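Local coordinates for peptidase M3B, oligoendopeptidase F (Enterococcus faecium, PDB 2QR4), which probably hydrolyses short peptides at internal bonds, as a zinc-dependent metallopeptidase of the M3 family, at residues A[242-247]-A[502-507]; A[251-256]-A[438-443]; A[17-22]-A[85-90]. One frame throughout, in Å; residues are numbered along the deposited sequence.

Contact 1: residues A[242-247]-A[502-507]; sequences NHIPES and VFQYST
A single methyl group, CD1 of Ile-244, spans the gap to Phe-503 and Gln-504, although the backbones stand well apart, with 10.5 Å between the CA atoms of Ile-244 and Gln-504. It illustrates how a loop can reach a helix through the far end of one long branch. In Ile-244 the CG1 branch lies beside the backbone N (chi1 -57°) and continues fully extended to CD1, so the chain uses its whole length to cross. The methyl meets Phe-503 at the edge of the ring and near its plane, with CD1 4.1 Å from CZ; the two side chains approach from opposite directions. Beside it, CD1 of Ile-244 lies 3.9 Å from NE2 of Gln-504, a plain van der Waals contact with the amide end of a side chain that crosses the isoleucine obliquely.

Phe-503 has its ring swung between the backbone N and the carbonyl carbon (chi1 81°). Its neighbour in sequence then lies over one face, CG of Gln-504 standing 3.6 Å above the ring plane and offset toward the rim. The same ring meets Tyr-249 with planes at about 40°, and both Ile-244 and Phe-503 rest on Leu-239, so the methyl joins an apolar cluster with these two residues. At the start of the loop His-243, with positive phi, is the C-prime residue of the Schellman motif that ends helix 234-240. His-243 is itself held by stacking on Tyr-541 and by a bond from ND1 to the carbonyl of Asp-540.

Ile-244 thus makes an apolar contact from the loop between helices 234-240 and 246-258, a helix-loop-helix connection packed against helix 503-520, within the largely helical core expected of an M3 family peptidase.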
ATOM      1  N   ASN A 242      -4.340  -4.919 -25.373  1.00 63.31           N
ATOM      2  CA  ASN A 242      -3.589  -5.816 -26.262  1.00 53.66           C
ATOM      3  C   ASN A 242      -4.520  -6.467 -27.290  1.00 59.38           C
ATOM      4  O   ASN A 242      -4.141  -7.418 -27.979  1.00 53.19           O
ATOM      5  CB  ASN A 242      -2.917  -6.926 -25.468  1.00 69.75           C
ATOM      6  CG  ASN A 242      -1.621  -6.489 -24.837  1.00 79.18           C
ATOM      7  OD1 ASN A 242      -1.570  -6.165 -23.645  1.00 72.67           O
ATOM      8  ND2 ASN A 242      -0.557  -6.475 -25.634  1.00 76.11           N
ATOM      9  N   HIS A 243      -5.748  -5.964 -27.370  1.00 55.99           N
ATOM     10  CA  HIS A 243      -6.755  -6.478 -28.305  1.00 59.08           C
ATOM     11  C   HIS A 243      -6.982  -7.979 -28.145  1.00 57.12           C
ATOM     12  O   HIS A 243      -7.279  -8.688 -29.107  1.00 53.90           O
ATOM     13  CB  HIS A 243      -6.405  -6.100 -29.747  1.00 58.12           C
ATOM     14  CG  HIS A 243      -5.985  -4.671 -29.894  1.00 74.91           C
ATOM     15  ND1 HIS A 243      -4.668  -4.269 -29.804  1.00 76.26           N
ATOM     16  CD2 HIS A 243      -6.710  -3.543 -30.080  1.00 71.65           C
ATOM     17  CE1 HIS A 243      -4.600  -2.957 -29.940  1.00 73.08           C
ATOM     18  NE2 HIS A 243      -5.825  -2.494 -30.111  1.00 76.26           N
ATOM     19  N   ILE A 244      -6.849  -8.453 -26.911  1.00 52.35           N
ATOM     20  CA  ILE A 244      -7.188  -9.828 -26.587  1.00 44.79           C
ATOM     21  C   ILE A 244      -8.642  -9.864 -26.148  1.00 41.83           C
ATOM     22  O   ILE A 244      -9.010  -9.219 -25.183  1.00 48.26           O
ATOM     23  CB  ILE A 244      -6.302 -10.368 -25.464  1.00 49.86           C
ATOM     24  CG1 ILE A 244      -4.830 -10.247 -25.870  1.00 54.81           C
ATOM     25  CG2 ILE A 244      -6.673 -11.814 -25.139  1.00 42.54           C
ATOM     26  CD1 ILE A 244      -3.853 -10.686 -24.801  1.00 58.29           C
ATOM     27  N   PRO A 245      -9.486 -10.586 -26.890  1.00 49.28           N
ATOM     28  CA  PRO A 245     -10.872 -10.728 -26.459  1.00 34.29           C
ATOM     29  C   PRO A 245     -10.919 -11.534 -25.163  1.00 45.00           C
ATOM     30  O   PRO A 245     -10.101 -12.432 -24.972  1.00 53.66           O
ATOM     31  CB  PRO A 245     -11.521 -11.545 -27.591  1.00 44.19           C
ATOM     32  CG  PRO A 245     -10.535 -11.551 -28.724  1.00 44.35           C
ATOM     33  CD  PRO A 245      -9.188 -11.292 -28.153  1.00 39.73           C
ATOM     34  N   GLU A 246     -11.865 -11.217 -24.281  1.00 39.95           N
ATOM     35  CA  GLU A 246     -12.032 -11.956 -23.030  1.00 42.18           C
ATOM     36  C   GLU A 246     -12.243 -13.461 -23.272  1.00 44.73           C
ATOM     37  O   GLU A 246     -11.907 -14.292 -22.430  1.00 53.93           O
ATOM     38  CB  GLU A 246     -13.206 -11.393 -22.223  1.00 37.92           C
ATOM     39  CG  GLU A 246     -12.934 -10.040 -21.572  1.00 46.16           C
ATOM     40  CD  GLU A 246     -13.869  -9.772 -20.402  1.00 57.30           C
ATOM     41  OE1 GLU A 246     -13.478 -10.050 -19.246  1.00 61.39           O
ATOM     42  OE2 GLU A 246     -15.004  -9.308 -20.632  1.00 59.87           O
ATOM     43  N   SER A 247     -12.794 -13.809 -24.432  1.00 43.58           N
ATOM     44  CA  SER A 247     -13.058 -15.197 -24.745  1.00 35.22           C
ATOM     45  C   SER A 247     -11.798 -16.073 -24.759  1.00 47.33           C
ATOM     46  O   SER A 247     -11.903 -17.263 -24.520  1.00 48.60           O
ATOM     47  CB  SER A 247     -13.742 -15.301 -26.093  1.00 40.68           C
ATOM     48  OG  SER A 247     -12.839 -14.913 -27.107  1.00 45.56           O
ATOM     49  N   VAL A 502      -0.401 -13.790 -16.051  1.00 35.86           N
ATOM     50  CA  VAL A 502      -0.048 -15.227 -16.061  1.00 45.64           C
ATOM     51  C   VAL A 502      -0.753 -16.128 -17.077  1.00 37.49           C
ATOM     52  O   VAL A 502      -0.161 -17.109 -17.510  1.00 45.05           O
ATOM     53  CB  VAL A 502      -0.209 -15.902 -14.679  1.00 44.04           C
ATOM     54  CG1 VAL A 502       0.872 -15.460 -13.747  1.00 48.29           C
ATOM     55  CG2 VAL A 502      -1.588 -15.635 -14.113  1.00 46.51           C
ATOM     56  N   PHE A 503      -1.998 -15.829 -17.447  1.00 39.33           N
ATOM     57  CA  PHE A 503      -2.720 -16.725 -18.356  1.00 41.94           C
ATOM     58  C   PHE A 503      -1.992 -16.859 -19.671  1.00 44.79           C
ATOM     59  O   PHE A 503      -2.166 -17.844 -20.388  1.00 44.41           O
ATOM     60  CB  PHE A 503      -4.155 -16.266 -18.613  1.00 43.34           C
ATOM     61  CG  PHE A 503      -4.288 -15.181 -19.650  1.00 37.80           C
ATOM     62  CD1 PHE A 503      -4.794 -15.469 -20.915  1.00 42.70           C
ATOM     63  CD2 PHE A 503      -3.958 -13.855 -19.346  1.00 39.02           C
ATOM     64  CE1 PHE A 503      -4.941 -14.453 -21.880  1.00 43.17           C
ATOM     65  CE2 PHE A 503      -4.100 -12.835 -20.290  1.00 31.45           C
ATOM     66  CZ  PHE A 503      -4.583 -13.128 -21.563  1.00 43.06           C
ATOM     67  N   GLN A 504      -1.172 -15.870 -19.994  1.00 32.51           N
ATOM     68  CA  GLN A 504      -0.474 -15.905 -21.270  1.00 43.53           C
ATOM     69  C   GLN A 504       0.548 -17.031 -21.360  1.00 47.73           C
ATOM     70  O   GLN A 504       0.882 -17.473 -22.459  1.00 47.19           O
ATOM     71  CB  GLN A 504       0.139 -14.544 -21.595  1.00 38.02           C
ATOM     72  CG  GLN A 504      -0.927 -13.565 -22.063  1.00 61.52           C
ATOM     73  CD  GLN A 504      -0.454 -12.131 -22.117  1.00 69.80           C
ATOM     74  OE1 GLN A 504      -0.208 -11.502 -21.084  1.00 58.80           O
ATOM     75  NE2 GLN A 504      -0.346 -11.597 -23.330  1.00 70.53           N
ATOM     76  N   TYR A 505       1.031 -17.510 -20.217  1.00 37.93           N
ATOM     77  CA  TYR A 505       1.940 -18.649 -20.242  1.00 45.96           C
ATOM     78  C   TYR A 505       1.227 -19.865 -20.829  1.00 38.00           C
ATOM     79  O   TYR A 505       1.799 -20.594 -21.609  1.00 44.86           O
ATOM     80  CB  TYR A 505       2.459 -18.995 -18.845  1.00 40.89           C
ATOM     81  CG  TYR A 505       3.412 -17.989 -18.245  1.00 43.84           C
ATOM     82  CD1 TYR A 505       4.621 -17.686 -18.846  1.00 42.91           C
ATOM     83  CD2 TYR A 505       3.111 -17.370 -17.050  1.00 46.71           C
ATOM     84  CE1 TYR A 505       5.494 -16.765 -18.270  1.00 48.68           C
ATOM     85  CE2 TYR A 505       3.967 -16.468 -16.475  1.00 33.92           C
ATOM     86  CZ  TYR A 505       5.144 -16.164 -17.070  1.00 46.35           C
ATOM     87  OH  TYR A 505       5.944 -15.236 -16.446  1.00 51.12           O
ATOM     88  N   SER A 506      -0.027 -20.062 -20.445  1.00 35.86           N
ATOM     89  CA  SER A 506      -0.778 -21.253 -20.829  1.00 44.86           C
ATOM     90  C   SER A 506      -1.329 -21.200 -22.251  1.00 45.07           C
ATOM     91  O   SER A 506      -1.416 -22.229 -22.925  1.00 47.00           O
ATOM     92  CB  SER A 506      -1.923 -21.477 -19.846  1.00 40.62           C
ATOM     93  OG  SER A 506      -1.451 -21.356 -18.524  1.00 46.27           O
ATOM     94  N   THR A 507      -1.732 -20.015 -22.700  1.00 37.41           N
ATOM     95  CA  THR A 507      -2.261 -19.874 -24.057  1.00 35.90           C
ATOM     96  C   THR A 507      -1.112 -19.987 -25.035  1.00 33.65           C
ATOM     97  O   THR A 507      -1.240 -20.601 -26.103  1.00 36.30           O
ATOM     98  CB  THR A 507      -3.006 -18.532 -24.282  1.00 37.06           C
ATOM     99  OG1 THR A 507      -2.127 -17.438 -24.016  1.00 42.11           O
ATOM    100  CG2 THR A 507      -4.197 -18.424 -23.357  1.00 34.72           C
TER

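Contact 2: residues A[251-256]-A[438-443]; sequences TLVDVV and RQTQFA
Thr-440 meets three residues of segment 251-256, and its two branches lean mainly to different partners. Its CG2 methyl points at Val-256, tip to tip, 3.9 Å from CB and about as far from both valine methyls. The same CG2 also reaches the backbone side of Val-253, 4.2 Å from its CA. The other branch faces Leu-252: OG1 of Thr-440 lies 3.5 Å from CD1 of Leu-252, with the second leucine methyl, CD2, close behind. The first torsion of Thr-440 sorts these roles. With chi1 at -63°, CG2 is anti to the backbone N while OG1 sits beside it, where the hydroxyl can turn back to its own helix and bond the carbonyl of Val-436.

The helices that carry these side chains cross steeply. Their segment axes pass 10.0 Å apart with the N-to-C directions at 121°, and the nearest CA atoms, of Val-253 and Thr-440, are separated by 6.5 Å. Further out, Leu-252 and Val-256 also lean on helix 557-579, through Ile-559 and Met-563 respectively. Tyr-475 of helix 461-476 touches Thr-440, and the hydroxyl of Tyr-249 bonds the carbonyl of Ala-443, tying the two helices together one turn along.

As a worked example of a polar residue in an apolar interface, the threonine behaves largely as a small, branched hydrocarbon. Since its hydroxyl is already bonded to Val-436 and probably to the hydroxyl of Ser-506, it can lie against leucine methyls without needing a polar partner on segment 251-256, and the grip between these two segments rests on dispersion and shape.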
ATOM      1  N   THR A 251     -12.113 -19.514 -22.549  1.00 38.80           N
ATOM      2  CA  THR A 251     -11.766 -20.765 -23.207  1.00 43.41           C
ATOM      3  C   THR A 251     -10.638 -21.504 -22.492  1.00 39.25           C
ATOM      4  O   THR A 251     -10.731 -22.709 -22.267  1.00 46.53           O
ATOM      5  CB  THR A 251     -11.344 -20.522 -24.645  1.00 37.36           C
ATOM      6  OG1 THR A 251     -12.451 -19.995 -25.372  1.00 40.71           O
ATOM      7  CG2 THR A 251     -10.897 -21.804 -25.288  1.00 39.30           C
ATOM      8  N   LEU A 252      -9.584 -20.780 -22.133  1.00 38.77           N
ATOM      9  CA  LEU A 252      -8.460 -21.380 -21.406  1.00 43.56           C
ATOM     10  C   LEU A 252      -8.928 -21.988 -20.091  1.00 42.02           C
ATOM     11  O   LEU A 252      -8.701 -23.170 -19.828  1.00 44.28           O
ATOM     12  CB  LEU A 252      -7.351 -20.354 -21.142  1.00 35.22           C
ATOM     13  CG  LEU A 252      -6.250 -20.831 -20.191  1.00 44.78           C
ATOM     14  CD1 LEU A 252      -5.288 -21.843 -20.874  1.00 38.62           C
ATOM     15  CD2 LEU A 252      -5.492 -19.630 -19.666  1.00 33.66           C
ATOM     16  N   VAL A 253      -9.596 -21.187 -19.272  1.00 41.35           N
ATOM     17  CA  VAL A 253     -10.053 -21.661 -17.966  1.00 42.47           C
ATOM     18  C   VAL A 253     -11.044 -22.839 -18.081  1.00 46.59           C
ATOM     19  O   VAL A 253     -10.958 -23.804 -17.319  1.00 43.26           O
ATOM     20  CB  VAL A 253     -10.623 -20.492 -17.119  1.00 43.66           C
ATOM     21  CG1 VAL A 253     -11.304 -20.997 -15.858  1.00 29.40           C
ATOM     22  CG2 VAL A 253      -9.504 -19.526 -16.763  1.00 32.29           C
ATOM     23  N   ASP A 254     -11.955 -22.770 -19.051  1.00 43.91           N
ATOM     24  CA  ASP A 254     -12.952 -23.831 -19.264  1.00 47.36           C
ATOM     25  C   ASP A 254     -12.369 -25.137 -19.769  1.00 48.62           C
ATOM     26  O   ASP A 254     -12.748 -26.208 -19.292  1.00 44.90           O
ATOM     27  CB  ASP A 254     -14.062 -23.376 -20.217  1.00 47.92           C
ATOM     28  CG  ASP A 254     -14.934 -22.292 -19.607  1.00 68.16           C
ATOM     29  OD1 ASP A 254     -14.804 -22.047 -18.388  1.00 73.78           O
ATOM     30  OD2 ASP A 254     -15.740 -21.676 -20.339  1.00 77.68           O
ATOM     31  N   VAL A 255     -11.478 -25.065 -20.753  1.00 41.97           N
ATOM     32  CA  VAL A 255     -10.875 -26.288 -21.287  1.00 36.41           C
ATOM     33  C   VAL A 255      -9.981 -26.959 -20.238  1.00 39.01           C
ATOM     34  O   VAL A 255     -10.010 -28.175 -20.068  1.00 44.95           O
ATOM     35  CB  VAL A 255     -10.094 -26.015 -22.586  1.00 49.87           C
ATOM     36  CG1 VAL A 255      -9.346 -27.258 -23.024  1.00 38.46           C
ATOM     37  CG2 VAL A 255     -11.052 -25.527 -23.698  1.00 37.19           C
ATOM     38  N   VAL A 256      -9.214 -26.161 -19.504  1.00 36.91           N
ATOM     39  CA  VAL A 256      -8.380 -26.702 -18.446  1.00 38.15           C
ATOM     40  C   VAL A 256      -9.226 -27.350 -17.350  1.00 40.59           C
ATOM     41  O   VAL A 256      -8.934 -28.457 -16.917  1.00 46.23           O
ATOM     42  CB  VAL A 256      -7.412 -25.650 -17.864  1.00 44.31           C
ATOM     43  CG1 VAL A 256      -6.753 -26.185 -16.613  1.00 32.14           C
ATOM     44  CG2 VAL A 256      -6.341 -25.274 -18.906  1.00 33.09           C
ATOM     45  N   ARG A 438      -0.793 -25.181 -13.756  1.00 35.90           N
ATOM     46  CA  ARG A 438      -0.443 -24.302 -12.639  1.00 39.30           C
ATOM     47  C   ARG A 438      -0.666 -22.808 -12.975  1.00 44.05           C
ATOM     48  O   ARG A 438      -1.293 -22.073 -12.210  1.00 47.14           O
ATOM     49  CB  ARG A 438       0.987 -24.601 -12.195  1.00 36.84           C
ATOM     50  CG  ARG A 438       1.521 -23.795 -11.022  1.00 47.93           C
ATOM     51  CD  ARG A 438       2.700 -24.550 -10.380  1.00 52.26           C
ATOM     52  NE  ARG A 438       3.530 -23.715  -9.508  1.00 55.51           N
ATOM     53  CZ  ARG A 438       3.199 -23.355  -8.265  1.00 62.20           C
ATOM     54  NH1 ARG A 438       4.023 -22.594  -7.568  1.00 54.72           N
ATOM     55  NH2 ARG A 438       2.040 -23.731  -7.714  1.00 42.24           N
ATOM     56  N   GLN A 439      -0.199 -22.367 -14.136  1.00 39.51           N
ATOM     57  CA  GLN A 439      -0.405 -20.979 -14.518  1.00 36.52           C
ATOM     58  C   GLN A 439      -1.883 -20.685 -14.712  1.00 40.07           C
ATOM     59  O   GLN A 439      -2.375 -19.611 -14.344  1.00 42.59           O
ATOM     60  CB  GLN A 439       0.398 -20.622 -15.758  1.00 33.55           C
ATOM     61  CG  GLN A 439       1.916 -20.844 -15.585  1.00 33.99           C
ATOM     62  CD  GLN A 439       2.469 -20.244 -14.282  1.00 42.40           C
ATOM     63  OE1 GLN A 439       3.227 -20.892 -13.570  1.00 54.07           O
ATOM     64  NE2 GLN A 439       2.106 -19.000 -13.987  1.00 51.33           N
ATOM     65  N   THR A 440      -2.614 -21.652 -15.247  1.00 36.27           N
ATOM     66  CA  THR A 440      -4.044 -21.450 -15.398  1.00 44.44           C
ATOM     67  C   THR A 440      -4.766 -21.414 -14.047  1.00 40.80           C
ATOM     68  O   THR A 440      -5.698 -20.637 -13.869  1.00 44.48           O
ATOM     69  CB  THR A 440      -4.646 -22.482 -16.323  1.00 44.67           C
ATOM     70  OG1 THR A 440      -4.059 -22.307 -17.614  1.00 44.75           O
ATOM     71  CG2 THR A 440      -6.160 -22.299 -16.422  1.00 32.35           C
ATOM     72  N   GLN A 441      -4.319 -22.245 -13.103  1.00 40.95           N
ATOM     73  CA  GLN A 441      -4.804 -22.192 -11.729  1.00 45.66           C
ATOM     74  C   GLN A 441      -4.676 -20.753 -11.210  1.00 51.00           C
ATOM     75  O   GLN A 441      -5.633 -20.184 -10.669  1.00 40.42           O
ATOM     76  CB  GLN A 441      -3.997 -23.143 -10.834  1.00 38.38           C
ATOM     77  CG  GLN A 441      -4.555 -23.313  -9.389  1.00 42.93           C
ATOM     78  CD  GLN A 441      -3.651 -24.174  -8.504  1.00 47.83           C
ATOM     79  OE1 GLN A 441      -2.754 -24.860  -8.990  1.00 57.04           O
ATOM     80  NE2 GLN A 441      -3.869 -24.119  -7.201  1.00 44.94           N
ATOM     81  N   PHE A 442      -3.486 -20.180 -11.397  1.00 41.66           N
ATOM     82  CA  PHE A 442      -3.196 -18.818 -10.987  1.00 44.21           C
ATOM     83  C   PHE A 442      -4.123 -17.858 -11.721  1.00 46.46           C
ATOM     84  O   PHE A 442      -4.657 -16.935 -11.113  1.00 46.68           O
ATOM     85  CB  PHE A 442      -1.720 -18.449 -11.259  1.00 41.30           C
ATOM     86  CG  PHE A 442      -0.717 -19.200 -10.395  1.00 39.65           C
ATOM     87  CD1 PHE A 442      -1.114 -19.858  -9.242  1.00 39.61           C
ATOM     88  CD2 PHE A 442       0.637 -19.195 -10.719  1.00 44.91           C
ATOM     89  CE1 PHE A 442      -0.193 -20.535  -8.448  1.00 44.12           C
ATOM     90  CE2 PHE A 442       1.570 -19.863  -9.929  1.00 47.05           C
ATOM     91  CZ  PHE A 442       1.152 -20.539  -8.785  1.00 45.55           C
ATOM     92  N   ALA A 443      -4.323 -18.080 -13.025  1.00 41.03           N
ATOM     93  CA  ALA A 443      -5.146 -17.170 -13.815  1.00 38.75           C
ATOM     94  C   ALA A 443      -6.582 -17.187 -13.338  1.00 41.24           C
ATOM     95  O   ALA A 443      -7.261 -16.151 -13.339  1.00 41.56           O
ATOM     96  CB  ALA A 443      -5.071 -17.485 -15.312  1.00 33.03           C
TER

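Contact 3: residues A[17-22]-A[85-90]; sequences EELKQS and SEAVSW
The indole of Trp-90 has OG of Ser-22 at its edge, in the ring plane and 3.2 Å from NE1, whereas the carbonyl O of Ser-22 stands above that plane, past the rim at CZ2, 4.0 Å away. Trp-90 has its CG between the backbone N and the carbonyl carbon (chi1 55°), which turns the indole back toward the end of helix 68-87, bringing NE1 within 3.1 Å of the carbonyl O of Ala-87. Three polar atoms thus gather in one spot. A hydrogen bond runs from OG of Ser-22 to O of Ala-87, 3.0 Å long, with the donor above the carbonyl plane by 42° instead of on a lone pair. Ser-22 can serve it because its OG extends anti to the backbone N.

Helix 68-87 runs out at Ala-87, and Val-88 leaves helical geometry, while the chain following helix 4-18 passes alongside and gives a hydroxyl to the last carbonyl of that helix. One residue earlier, the carbonyl of Glu-86 accepts two bonds, from OG of Ser-89 at 2.6 Å and from the backbone N of the same serine.

Away from the polar spot the packing is aliphatic. The branched end of Leu-19 lies broadside against the Ala-87 methyl, with CG 4.0 Å from CB of Ala-87. Helix 33-63 lies against both segments, its Val-46 touching Leu-19 and its Val-43 touching Val-88, while its Arg-45 forms a salt bridge with Glu-18.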
ATOM      1  N   GLU A  17      13.661  19.568 -17.958  1.00 58.56           N
ATOM      2  CA  GLU A  17      13.686  20.821 -18.680  1.00 60.21           C
ATOM      3  C   GLU A  17      12.914  20.686 -19.986  1.00 61.41           C
ATOM      4  O   GLU A  17      12.125  21.555 -20.329  1.00 67.77           O
ATOM      5  CB  GLU A  17      15.124  21.282 -18.936  1.00 75.71           C
ATOM      6  CG  GLU A  17      15.625  21.100 -20.371  1.00 88.63           C
ATOM      7  CD  GLU A  17      15.543  22.380 -21.192  1.00 95.40           C
ATOM      8  OE1 GLU A  17      16.174  22.449 -22.281  1.00 88.18           O
ATOM      9  OE2 GLU A  17      14.851  23.319 -20.735  1.00 97.24           O
ATOM     10  N   GLU A  18      13.136  19.593 -20.709  1.00 55.44           N
ATOM     11  CA  GLU A  18      12.444  19.374 -21.971  1.00 52.89           C
ATOM     12  C   GLU A  18      10.944  19.465 -21.726  1.00 58.16           C
ATOM     13  O   GLU A  18      10.179  19.950 -22.561  1.00 54.12           O
ATOM     14  CB  GLU A  18      12.784  17.997 -22.545  1.00 41.32           C
ATOM     15  CG  GLU A  18      12.450  17.849 -24.016  1.00 58.85           C
ATOM     16  CD  GLU A  18      12.691  16.444 -24.552  1.00 65.06           C
ATOM     17  OE1 GLU A  18      13.120  15.564 -23.778  1.00 66.50           O
ATOM     18  OE2 GLU A  18      12.443  16.224 -25.759  1.00 62.50           O
ATOM     19  N   LEU A  19      10.544  19.003 -20.551  1.00 53.65           N
ATOM     20  CA  LEU A  19       9.150  18.905 -20.173  1.00 60.59           C
ATOM     21  C   LEU A  19       8.433  20.243 -20.201  1.00 67.85           C
ATOM     22  O   LEU A  19       7.219  20.296 -20.362  1.00 70.98           O
ATOM     23  CB  LEU A  19       9.068  18.330 -18.772  1.00 58.35           C
ATOM     24  CG  LEU A  19       7.805  17.585 -18.437  1.00 54.90           C
ATOM     25  CD1 LEU A  19       7.611  16.497 -19.460  1.00 50.32           C
ATOM     26  CD2 LEU A  19       7.944  17.025 -17.044  1.00 52.43           C
ATOM     27  N   LYS A  20       9.189  21.322 -20.034  1.00 71.23           N
ATOM     28  CA  LYS A  20       8.624  22.663 -20.024  1.00 74.08           C
ATOM     29  C   LYS A  20       8.016  23.004 -21.376  1.00 71.90           C
ATOM     30  O   LYS A  20       7.098  23.818 -21.465  1.00 74.88           O
ATOM     31  CB  LYS A  20       9.684  23.694 -19.612  1.00 77.10           C
ATOM     32  CG  LYS A  20      10.103  23.564 -18.147  1.00 82.23           C
ATOM     33  CD  LYS A  20      11.418  24.276 -17.847  1.00 86.09           C
ATOM     34  CE  LYS A  20      11.830  24.066 -16.384  1.00 85.65           C
ATOM     35  NZ  LYS A  20      13.237  24.485 -16.119  1.00 68.04           N
ATOM     36  N   GLN A  21       8.517  22.359 -22.424  1.00 63.26           N
ATOM     37  CA  GLN A  21       8.015  22.587 -23.776  1.00 63.00           C
ATOM     38  C   GLN A  21       6.636  21.953 -23.995  1.00 60.73           C
ATOM     39  O   GLN A  21       6.017  22.139 -25.040  1.00 61.31           O
ATOM     40  CB  GLN A  21       9.027  22.083 -24.808  1.00 65.25           C
ATOM     41  CG  GLN A  21      10.324  22.894 -24.821  1.00 81.15           C
ATOM     42  CD  GLN A  21      11.565  22.030 -24.985  1.00 83.56           C
ATOM     43  OE1 GLN A  21      11.659  21.220 -25.910  1.00 88.99           O
ATOM     44  NE2 GLN A  21      12.528  22.201 -24.081  1.00 72.53           N
ATOM     45  N   SER A  22       6.162  21.206 -23.004  1.00 55.05           N
ATOM     46  CA  SER A  22       4.821  20.623 -23.055  1.00 62.21           C
ATOM     47  C   SER A  22       3.753  21.691 -23.201  1.00 63.74           C
ATOM     48  O   SER A  22       2.813  21.543 -23.974  1.00 67.67           O
ATOM     49  CB  SER A  22       4.538  19.828 -21.789  1.00 51.24           C
ATOM     50  OG  SER A  22       3.364  19.062 -21.939  1.00 61.14           O
ATOM     51  N   SER A  85       4.186  11.762 -16.855  1.00 33.19           N
ATOM     52  CA  SER A  85       2.878  11.239 -17.228  1.00 39.24           C
ATOM     53  C   SER A  85       1.811  12.281 -16.992  1.00 40.52           C
ATOM     54  O   SER A  85       0.929  12.474 -17.822  1.00 45.80           O
ATOM     55  CB  SER A  85       2.540   9.993 -16.416  1.00 40.06           C
ATOM     56  OG  SER A  85       3.387   8.920 -16.774  1.00 53.32           O
ATOM     57  N   GLU A  86       1.896  12.957 -15.855  1.00 33.75           N
ATOM     58  CA  GLU A  86       0.933  13.983 -15.540  1.00 36.95           C
ATOM     59  C   GLU A  86       1.032  15.141 -16.537  1.00 38.34           C
ATOM     60  O   GLU A  86       0.014  15.647 -17.026  1.00 45.82           O
ATOM     61  CB  GLU A  86       1.121  14.487 -14.104  1.00 38.66           C
ATOM     62  CG  GLU A  86      -0.028  15.378 -13.611  1.00 44.99           C
ATOM     63  CD  GLU A  86      -0.002  16.770 -14.236  1.00 58.48           C
ATOM     64  OE1 GLU A  86       1.103  17.242 -14.595  1.00 60.39           O
ATOM     65  OE2 GLU A  86      -1.081  17.394 -14.367  1.00 57.64           O
ATOM     66  N   ALA A  87       2.258  15.560 -16.837  1.00 40.70           N
ATOM     67  CA  ALA A  87       2.475  16.745 -17.671  1.00 42.80           C
ATOM     68  C   ALA A  87       2.034  16.532 -19.121  1.00 41.99           C
ATOM     69  O   ALA A  87       1.841  17.484 -19.873  1.00 38.44           O
ATOM     70  CB  ALA A  87       3.937  17.165 -17.608  1.00 32.76           C
ATOM     71  N   VAL A  88       1.834  15.272 -19.484  1.00 41.19           N
ATOM     72  CA  VAL A  88       1.595  14.870 -20.860  1.00 42.00           C
ATOM     73  C   VAL A  88       0.190  14.246 -20.977  1.00 53.07           C
ATOM     74  O   VAL A  88      -0.220  13.736 -22.029  1.00 43.58           O
ATOM     75  CB  VAL A  88       2.749  13.912 -21.278  1.00 46.71           C
ATOM     76  CG1 VAL A  88       2.284  12.484 -21.602  1.00 28.12           C
ATOM     77  CG2 VAL A  88       3.613  14.527 -22.345  1.00 43.09           C
ATOM     78  N   SER A  89      -0.559  14.328 -19.882  1.00 40.14           N
ATOM     79  CA  SER A  89      -1.883  13.715 -19.802  1.00 40.92           C
ATOM     80  C   SER A  89      -2.973  14.440 -20.601  1.00 42.27           C
ATOM     81  O   SER A  89      -4.053  13.892 -20.798  1.00 39.98           O
ATOM     82  CB  SER A  89      -2.319  13.582 -18.332  1.00 44.81           C
ATOM     83  OG  SER A  89      -2.422  14.855 -17.702  1.00 44.59           O
ATOM     84  N   TRP A  90      -2.707  15.667 -21.047  1.00 36.86           N
ATOM     85  CA  TRP A  90      -3.686  16.406 -21.852  1.00 35.23           C
ATOM     86  C   TRP A  90      -3.759  15.841 -23.275  1.00 43.37           C
ATOM     87  O   TRP A  90      -4.715  16.084 -24.014  1.00 50.51           O
ATOM     88  CB  TRP A  90      -3.313  17.881 -21.910  1.00 35.21           C
ATOM     89  CG  TRP A  90      -1.914  18.066 -22.403  1.00 44.41           C
ATOM     90  CD1 TRP A  90      -0.788  18.208 -21.643  1.00 39.39           C
ATOM     91  CD2 TRP A  90      -1.488  18.101 -23.765  1.00 36.66           C
ATOM     92  NE1 TRP A  90       0.307  18.338 -22.444  1.00 39.77           N
ATOM     93  CE2 TRP A  90      -0.088  18.270 -23.756  1.00 44.92           C
ATOM     94  CE3 TRP A  90      -2.156  18.013 -24.998  1.00 35.34           C
ATOM     95  CZ2 TRP A  90       0.669  18.333 -24.931  1.00 41.99           C
ATOM     96  CZ3 TRP A  90      -1.410  18.081 -26.161  1.00 45.29           C
ATOM     97  CH2 TRP A  90      -0.006  18.240 -26.120  1.00 41.43           C
TER

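Contacts 1 and 2 belong to the buried centre of the molecule and share helix 246-258; their centres are 10 Å apart. They touch directly, CB of Ser-506 packing 3.5 Å from CD1 of Leu-252, and contact 2 is nested within the chain loop that contact 1 closes. Contact 3 is only partly buried, precedes both in sequence, and lies some 33 Å and 42 Å from their centres, across the chain's centre from contact 2. Chemistry follows place: the two inner contacts have no hydrogen bond between their segments and rest on apolar and van der Waals packing, whereas the peripheral contact includes a direct hydrogen bond between its segments.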